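Local coordinates for protein TarM (Staphylococcus aureus subsp. aureus 21178, PDB 4X7R) that is a glycosyltransferase of the GT-B fold, built from two Rossmann-like domains with an additional large antiparallel beta-sheet, at residues A[2-12]-A[34-44]. The protein carries 1 engineered substitution. Residues are numbered along the deposited sequence; the frame is centred on the assembly and turned at random.
Sequences KKIFMMVHELD and IPADIVTFDYK. With SUS (2-deoxy-3,6-di-O-sulfo-2-(sulfoamino)-alpha-D-glucopyranose), chain C; BDP (beta-D-glucopyranuronic acid), chain B.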
ATOM      1  N   LYS A   2       2.599 -26.965   3.658  1.00 53.87           N
ATOM      2  CA  LYS A   2       2.784 -25.739   2.871  1.00 49.70           C
ATOM      3  C   LYS A   2       2.673 -24.508   3.750  1.00 51.31           C
ATOM      4  O   LYS A   2       1.817 -24.452   4.634  1.00 49.44           O
ATOM      5  CB  LYS A   2       1.765 -25.621   1.739  1.00 49.56           C
ATOM      6  CG  LYS A   2       2.036 -26.547   0.564  1.00 41.98           C
ATOM      7  CD  LYS A   2       0.983 -26.326  -0.488  1.00 44.37           C
ATOM      8  CE  LYS A   2       1.140 -27.270  -1.649  1.00 57.21           C
ATOM      9  NZ  LYS A   2       0.679 -28.639  -1.328  1.00 67.28           N
ATOM     10  N   LYS A   3       3.564 -23.535   3.519  1.00 46.54           N
ATOM     11  CA  LYS A   3       3.560 -22.234   4.175  1.00 45.75           C
ATOM     12  C   LYS A   3       3.926 -21.188   3.143  1.00 46.27           C
ATOM     13  O   LYS A   3       4.837 -21.390   2.337  1.00 44.30           O
ATOM     14  CB  LYS A   3       4.480 -22.160   5.416  1.00 49.12           C
ATOM     15  CG  LYS A   3       4.267 -20.841   6.176  1.00 65.28           C
ATOM     16  CD  LYS A   3       4.916 -20.772   7.551  1.00 77.58           C
ATOM     17  CE  LYS A   3       4.722 -19.377   8.114  1.00 81.79           C
ATOM     18  NZ  LYS A   3       5.434 -19.165   9.401  1.00 82.96           N
ATOM     19  N   ILE A   4       3.189 -20.078   3.168  1.00 40.82           N
ATOM     20  CA  ILE A   4       3.310 -18.979   2.222  1.00 38.09           C
ATOM     21  C   ILE A   4       3.798 -17.681   2.884  1.00 39.78           C
ATOM     22  O   ILE A   4       3.347 -17.321   3.978  1.00 38.31           O
ATOM     23  CB  ILE A   4       1.963 -18.838   1.458  1.00 39.50           C
ATOM     24  CG1 ILE A   4       1.636 -20.137   0.673  1.00 39.09           C
ATOM     25  CG2 ILE A   4       1.964 -17.635   0.531  1.00 38.41           C
ATOM     26  CD1 ILE A   4       0.222 -20.176   0.076  1.00 41.31           C
ATOM     27  N   PHE A   5       4.711 -16.981   2.185  1.00 36.50           N
ATOM     28  CA  PHE A   5       5.299 -15.700   2.592  1.00 35.56           C
ATOM     29  C   PHE A   5       5.093 -14.743   1.450  1.00 37.06           C
ATOM     30  O   PHE A   5       5.565 -14.972   0.340  1.00 36.87           O
ATOM     31  CB  PHE A   5       6.798 -15.852   2.938  1.00 37.04           C
ATOM     32  CG  PHE A   5       7.060 -16.872   4.024  1.00 37.64           C
ATOM     33  CD1 PHE A   5       7.177 -18.224   3.716  1.00 39.89           C
ATOM     34  CD2 PHE A   5       7.226 -16.474   5.350  1.00 38.46           C
ATOM     35  CE1 PHE A   5       7.421 -19.170   4.724  1.00 41.58           C
ATOM     36  CE2 PHE A   5       7.461 -17.417   6.359  1.00 41.67           C
ATOM     37  CZ  PHE A   5       7.560 -18.759   6.037  1.00 40.83           C
ATOM     38  N   MET A   6       4.318 -13.706   1.711  1.00 33.35           N
ATOM     39  CA  MET A   6       3.873 -12.732   0.727  1.00 31.55           C
ATOM     40  C   MET A   6       4.525 -11.414   0.989  1.00 37.84           C
ATOM     41  O   MET A   6       4.304 -10.811   2.024  1.00 38.78           O
ATOM     42  CB  MET A   6       2.338 -12.649   0.714  1.00 32.87           C
ATOM     43  CG  MET A   6       1.695 -14.000   0.604  1.00 36.14           C
ATOM     44  SD  MET A   6      -0.113 -14.059   0.492  1.00 39.06           S
ATOM     45  CE  MET A   6      -0.622 -12.901   1.732  1.00 34.85           C
ATOM     46  N   MET A   7       5.350 -10.987   0.053  1.00 36.66           N
ATOM     47  CA  MET A   7       6.227  -9.844   0.176  1.00 38.24           C
ATOM     48  C   MET A   7       5.767  -8.563  -0.422  1.00 37.60           C
ATOM     49  O   MET A   7       5.291  -8.508  -1.566  1.00 36.48           O
ATOM     50  CB  MET A   7       7.611 -10.214  -0.337  1.00 42.54           C
ATOM     51  CG  MET A   7       8.248 -11.319   0.478  1.00 50.80           C
ATOM     52  SD  MET A   7       9.413 -12.228  -0.551  1.00 59.64           S
ATOM     53  CE  MET A   7      10.313 -10.901  -1.223  1.00 55.84           C
ATOM     54  N   VAL A   8       5.885  -7.527   0.380  1.00 31.25           N
ATOM     55  CA  VAL A   8       5.535  -6.148   0.022  1.00 30.39           C
ATOM     56  C   VAL A   8       6.473  -5.196   0.791  1.00 36.24           C
ATOM     57  O   VAL A   8       7.064  -5.586   1.807  1.00 34.32           O
ATOM     58  CB  VAL A   8       4.019  -5.893   0.295  1.00 33.49           C
ATOM     59  CG1 VAL A   8       3.673  -5.860   1.797  1.00 33.48           C
ATOM     60  CG2 VAL A   8       3.516  -4.647  -0.408  1.00 32.38           C
ATOM     61  N   HIS A   9       6.617  -3.960   0.309  1.00 34.39           N
ATOM     62  CA  HIS A   9       7.440  -2.962   0.970  1.00 34.56           C
ATOM     63  C   HIS A   9       7.043  -2.776   2.445  1.00 36.67           C
ATOM     64  O   HIS A   9       7.885  -2.951   3.328  1.00 37.69           O
ATOM     65  CB  HIS A   9       7.322  -1.629   0.211  1.00 35.89           C
ATOM     66  CG  HIS A   9       7.945  -0.480   0.925  1.00 39.83           C
ATOM     67  ND1 HIS A   9       9.239  -0.553   1.415  1.00 41.04           N
ATOM     68  CD2 HIS A   9       7.446   0.754   1.174  1.00 42.49           C
ATOM     69  CE1 HIS A   9       9.467   0.613   1.990  1.00 41.13           C
ATOM     70  NE2 HIS A   9       8.427   1.438   1.860  1.00 42.22           N
ATOM     71  N   GLU A  10       5.769  -2.427   2.701  1.00 30.63           N
ATOM     72  CA  GLU A  10       5.244  -2.117   4.036  1.00 31.39           C
ATOM     73  C   GLU A  10       3.764  -2.396   4.124  1.00 36.81           C
ATOM     74  O   GLU A  10       3.095  -2.599   3.099  1.00 35.55           O
ATOM     75  CB  GLU A  10       5.419  -0.607   4.317  1.00 33.89           C
ATOM     76  CG  GLU A  10       4.481   0.301   3.513  1.00 41.49           C
ATOM     77  CD  GLU A  10       4.472   1.770   3.894  1.00 56.17           C
ATOM     78  OE1 GLU A  10       4.334   2.096   5.095  1.00 45.75           O
ATOM     79  OE2 GLU A  10       4.522   2.600   2.965  1.00 49.43           O
ATOM     80  N   LEU A  11       3.244  -2.347   5.358  1.00 35.68           N
ATOM     81  CA  LEU A  11       1.823  -2.414   5.690  1.00 35.03           C
ATOM     82  C   LEU A  11       1.508  -1.143   6.453  1.00 42.07           C
ATOM     83  O   LEU A  11       2.312  -0.695   7.265  1.00 41.14           O
ATOM     84  CB  LEU A  11       1.462  -3.632   6.564  1.00 34.73           C
ATOM     85  CG  LEU A  11       1.486  -5.021   5.916  1.00 37.12           C
ATOM     86  CD1 LEU A  11       1.050  -6.065   6.913  1.00 37.20           C
ATOM     87  CD2 LEU A  11       0.610  -5.082   4.642  1.00 33.15           C
ATOM     88  N   ASP A  12       0.364  -0.546   6.165  1.00 41.53           N
ATOM     89  CA  ASP A  12      -0.135   0.644   6.828  1.00 42.82           C
ATOM     90  C   ASP A  12      -1.660   0.688   6.770  1.00 49.11           C
ATOM     91  O   ASP A  12      -2.264  -0.074   6.010  1.00 47.31           O
ATOM     92  CB  ASP A  12       0.515   1.947   6.295  1.00 44.26           C
ATOM     93  CG  ASP A  12       0.742   2.960   7.413  1.00 53.01           C
ATOM     94  OD1 ASP A  12       0.145   2.795   8.499  1.00 53.88           O
ATOM     95  OD2 ASP A  12       1.530   3.901   7.209  1.00 61.51           O
ATOM     96  N   ILE A  34      -3.491 -23.379   4.806  1.00 45.35           N
ATOM     97  CA  ILE A  34      -2.161 -23.003   4.346  1.00 44.38           C
ATOM     98  C   ILE A  34      -1.787 -21.668   5.017  1.00 45.57           C
ATOM     99  O   ILE A  34      -2.260 -20.627   4.560  1.00 41.77           O
ATOM    100  CB  ILE A  34      -1.990 -22.913   2.782  1.00 46.80           C
ATOM    101  CG1 ILE A  34      -2.510 -24.186   2.060  1.00 47.65           C
ATOM    102  CG2 ILE A  34      -0.525 -22.661   2.424  1.00 44.94           C
ATOM    103  CD1 ILE A  34      -3.042 -23.912   0.651  1.00 51.28           C
ATOM    104  N   PRO A  35      -0.969 -21.665   6.100  1.00 42.93           N
ATOM    105  CA  PRO A  35      -0.535 -20.373   6.676  1.00 41.92           C
ATOM    106  C   PRO A  35       0.087 -19.528   5.570  1.00 44.22           C
ATOM    107  O   PRO A  35       0.872 -20.050   4.773  1.00 44.70           O
ATOM    108  CB  PRO A  35       0.497 -20.767   7.750  1.00 43.42           C
ATOM    109  CG  PRO A  35       0.150 -22.193   8.089  1.00 49.64           C
ATOM    110  CD  PRO A  35      -0.345 -22.810   6.805  1.00 45.65           C
ATOM    111  N   ALA A  36      -0.383 -18.282   5.437  1.00 38.66           N
ATOM    112  CA  ALA A  36       0.060 -17.338   4.426  1.00 37.23           C
ATOM    113  C   ALA A  36       0.285 -16.014   5.107  1.00 41.22           C
ATOM    114  O   ALA A  36      -0.667 -15.269   5.359  1.00 41.04           O
ATOM    115  CB  ALA A  36      -0.977 -17.212   3.317  1.00 37.11           C
ATOM    116  N   ASP A  37       1.563 -15.729   5.427  1.00 38.27           N
ATOM    117  CA  ASP A  37       1.962 -14.521   6.150  1.00 37.26           C
ATOM    118  C   ASP A  37       2.583 -13.451   5.290  1.00 39.26           C
ATOM    119  O   ASP A  37       2.954 -13.712   4.148  1.00 38.00           O
ATOM    120  CB  ASP A  37       2.817 -14.890   7.366  1.00 39.37           C
ATOM    121  CG  ASP A  37       2.086 -15.862   8.300  1.00 44.99           C
ATOM    122  OD1 ASP A  37       0.951 -15.536   8.732  1.00 43.75           O
ATOM    123  OD2 ASP A  37       2.634 -16.945   8.576  1.00 45.24           O
ATOM    124  N   ILE A  38       2.642 -12.217   5.818  1.00 34.40           N
ATOM    125  CA  ILE A  38       3.158 -11.066   5.081  1.00 31.54           C
ATOM    126  C   ILE A  38       4.560 -10.720   5.553  1.00 36.34           C
ATOM    127  O   ILE A  38       4.804 -10.691   6.755  1.00 35.85           O
ATOM    128  CB  ILE A  38       2.156  -9.887   5.172  1.00 33.72           C
ATOM    129  CG1 ILE A  38       0.738 -10.337   4.575  1.00 33.85           C
ATOM    130  CG2 ILE A  38       2.717  -8.625   4.468  1.00 30.73           C
ATOM    131  CD1 ILE A  38      -0.416  -9.323   4.639  1.00 38.67           C
ATOM    132  N   VAL A  39       5.487 -10.509   4.606  1.00 34.11           N
ATOM    133  CA  VAL A  39       6.877 -10.097   4.897  1.00 32.70           C
ATOM    134  C   VAL A  39       7.047  -8.660   4.390  1.00 35.51           C
ATOM    135  O   VAL A  39       6.796  -8.405   3.212  1.00 34.33           O
ATOM    136  CB  VAL A  39       7.933 -11.034   4.264  1.00 34.81           C
ATOM    137  CG1 VAL A  39       9.355 -10.621   4.677  1.00 34.91           C
ATOM    138  CG2 VAL A  39       7.646 -12.503   4.600  1.00 34.18           C
ATOM    139  N   THR A  40       7.433  -7.728   5.283  1.00 32.06           N
ATOM    140  CA  THR A  40       7.690  -6.321   4.960  1.00 31.14           C
ATOM    141  C   THR A  40       9.170  -5.990   5.176  1.00 35.39           C
ATOM    142  O   THR A  40       9.872  -6.738   5.862  1.00 34.48           O
ATOM    143  CB  THR A  40       6.734  -5.373   5.679  1.00 39.36           C
ATOM    144  OG1 THR A  40       6.956  -5.451   7.095  1.00 36.47           O
ATOM    145  CG2 THR A  40       5.273  -5.634   5.322  1.00 35.50           C
ATOM    146  N   PHE A  41       9.647  -4.876   4.568  1.00 31.52           N
ATOM    147  CA  PHE A  41      11.055  -4.494   4.601  1.00 31.47           C
ATOM    148  C   PHE A  41      11.308  -3.070   5.077  1.00 36.50           C
ATOM    149  O   PHE A  41      12.455  -2.695   5.237  1.00 37.44           O
ATOM    150  CB  PHE A  41      11.711  -4.757   3.211  1.00 33.32           C
ATOM    151  CG  PHE A  41      11.515  -6.180   2.718  1.00 33.78           C
ATOM    152  CD1 PHE A  41      12.325  -7.212   3.180  1.00 34.52           C
ATOM    153  CD2 PHE A  41      10.512  -6.484   1.792  1.00 34.72           C
ATOM    154  CE1 PHE A  41      12.128  -8.534   2.745  1.00 35.97           C
ATOM    155  CE2 PHE A  41      10.308  -7.799   1.366  1.00 38.02           C
ATOM    156  CZ  PHE A  41      11.113  -8.822   1.850  1.00 35.75           C
ATOM    157  N   ASP A  42      10.266  -2.289   5.353  1.00 33.11           N
ATOM    158  CA  ASP A  42      10.479  -0.924   5.812  1.00 33.60           C
ATOM    159  C   ASP A  42      10.730  -0.878   7.326  1.00 39.64           C
ATOM    160  O   ASP A  42      10.484  -1.848   8.058  1.00 40.03           O
ATOM    161  CB  ASP A  42       9.238  -0.058   5.486  1.00 35.07           C
ATOM    162  CG  ASP A  42       8.022  -0.487   6.283  1.00 35.62           C
ATOM    163  OD1 ASP A  42       7.790  -1.709   6.400  1.00 38.76           O
ATOM    164  OD2 ASP A  42       7.290   0.400   6.770  1.00 43.98           O
ATOM    165  N   TYR A  43      11.108   0.306   7.785  1.00 36.90           N
ATOM    166  CA  TYR A  43      11.355   0.588   9.174  1.00 36.16           C
ATOM    167  C   TYR A  43      10.243   1.487   9.690  1.00 41.10           C
ATOM    168  O   TYR A  43       9.989   2.554   9.132  1.00 40.76           O
ATOM    169  CB  TYR A  43      12.732   1.294   9.359  1.00 36.69           C
ATOM    170  CG  TYR A  43      12.951   1.653  10.812  1.00 35.53           C
ATOM    171  CD1 TYR A  43      13.299   0.678  11.744  1.00 36.51           C
ATOM    172  CD2 TYR A  43      12.692   2.941  11.276  1.00 35.22           C
ATOM    173  CE1 TYR A  43      13.451   0.994  13.092  1.00 37.57           C
ATOM    174  CE2 TYR A  43      12.816   3.264  12.623  1.00 36.49           C
ATOM    175  CZ  TYR A  43      13.211   2.293  13.525  1.00 42.89           C
ATOM    176  OH  TYR A  43      13.288   2.606  14.857  1.00 41.75           O
ATOM    177  N   LYS A  44       9.604   1.070  10.764  1.00 39.21           N
ATOM    178  CA  LYS A  44       8.628   1.891  11.486  1.00 40.22           C
ATOM    179  C   LYS A  44       8.987   1.735  12.956  1.00 45.77           C
ATOM    180  O   LYS A  44       9.370   0.643  13.372  1.00 43.49           O
ATOM    181  CB  LYS A  44       7.175   1.420  11.261  1.00 42.27           C
ATOM    182  CG  LYS A  44       6.586   1.844   9.924  1.00 41.16           C
ATOM    183  CD  LYS A  44       5.063   1.624   9.904  1.00 44.32           C
ATOM    184  CE  LYS A  44       4.454   2.067   8.584  1.00 46.08           C
ATOM    185  NZ  LYS A  44       4.693   1.075   7.502  1.00 48.98           N
TER
HETATM  186  N2  SUS C   3      12.702  -0.622  -0.803  0.82 46.80           N
HETATM  187  C1  SUS C   3      12.687   1.835  -0.963  0.82 47.23           C
HETATM  188  S1  SUS C   3      12.912  -1.160   0.864  0.82 44.61           S
HETATM  189  C2  SUS C   3      11.846   0.578  -0.826  0.82 47.34           C
HETATM  190  S2  SUS C   3       8.333   5.263  -0.421  0.82 61.23           S
HETATM  191  C3  SUS C   3      10.810   0.508  -1.968  0.82 47.29           C
HETATM  192  O3  SUS C   3       9.933  -0.625  -1.792  0.82 46.38           O
HETATM  193  S3  SUS C   3       9.991  -1.761  -2.811  0.82 45.30           S
HETATM  194  C4  SUS C   3       9.983   1.794  -2.100  0.82 48.63           C
HETATM  195  O4  SUS C   3       9.271   1.664  -3.314  0.82 50.71           O
HETATM  196  C5  SUS C   3      10.927   3.049  -2.127  0.82 49.37           C
HETATM  197  O5  SUS C   3      11.827   3.006  -0.980  0.82 46.75           O
HETATM  198  C6  SUS C   3      10.195   4.380  -1.973  0.82 51.86           C
HETATM  199  O6  SUS C   3       9.489   4.332  -0.746  0.82 56.92           O
HETATM  200  O1S SUS C   3      11.574  -1.665   1.395  0.82 44.75           O
HETATM  201  O2S SUS C   3      13.962  -2.260   0.831  0.82 44.93           O
HETATM  202  O3S SUS C   3      13.390  -0.003   1.740  0.82 49.27           O
HETATM  203  O4S SUS C   3       7.666   4.755   0.862  0.82 60.21           O
HETATM  204  O5S SUS C   3       8.883   6.678  -0.230  0.82 62.17           O
HETATM  205  O6S SUS C   3       7.310   5.249  -1.561  0.82 64.03           O
HETATM  206  O7S SUS C   3       9.724  -1.151  -4.173  0.82 46.98           O
HETATM  207  O8S SUS C   3       8.930  -2.824  -2.521  0.82 47.48           O
HETATM  208  O9S SUS C   3      11.371  -2.410  -2.804  0.82 47.02           O
HETATM  209  C1  BDP B   4       7.942   2.159  -3.158  0.82 52.52           C
HETATM  210  C2  BDP B   4       7.520   2.861  -4.478  0.82 52.25           C
HETATM  211  C3  BDP B   4       6.058   3.305  -4.412  0.82 54.92           C
HETATM  212  C4  BDP B   4       5.121   2.146  -3.891  0.82 54.06           C
HETATM  213  C5  BDP B   4       5.721   1.537  -2.577  0.82 54.47           C
HETATM  214  C6  BDP B   4       4.878   0.373  -2.014  0.82 56.43           C
HETATM  215  O2  BDP B   4       8.354   3.991  -4.696  0.82 50.00           O
HETATM  216  O3  BDP B   4       5.644   3.748  -5.724  0.82 56.44           O
HETATM  217  O4  BDP B   4       3.860   2.728  -3.571  0.82 55.26           O
HETATM  218  O5  BDP B   4       7.071   1.062  -2.834  0.82 53.77           O
HETATM  219  O6A BDP B   4       4.899  -0.711  -2.643  0.82 53.67           O
HETATM  220  O6B BDP B   4       4.295   0.570  -0.920  0.82 59.01           O
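Glu10 and Lys44 meet because Glu10 holds CG between its backbone N and carbonyl carbon (chi1 72°) and then runs extended, while the long chain of Lys44 runs extended beyond CG and bends at its last torsion (chi4 77°). Lysine suits the spot: its NZ lies 2.6 Å from Glu10 OE1, on the anti lone pair, 2.8 Å from Asp42 OD2, on the syn side, and 3.0 Å from Leu11 O, above that carbonyl's plane. One ammonium thus ties two loops together and probably offsets the repulsion between the two carboxylates; Asp42 OD1 is hydrogen-bonded to Tyr47 OH. Behind these loops, strands 3-7 and 36-40 pair in parallel and, with the connecting helix 17-31, form the beta-alpha-beta unit that opens the N-terminal Rossmann-like domain. Asp37 N bonds to Ile4 O and Met6 N to Asp37 O. Mostly apolar side chains line both faces: Ile4 CD1 presses on Ile34 CG2 (3.5 Å) on the side of helix 17-31, and Met7 CG lies 3.8 Å from Val39 CB on the face packed against helix 203-214. Past the strands, His9 O accepts Phe41 N. The His9 ring, flat and polar at its edge, donates the N-H of ND1 to O1S of the N-sulfo group of SUS (2.6 Å) in its plane, while SUS C4 lies over the centre of one face and Glu10 CB near the rim of the opposite one.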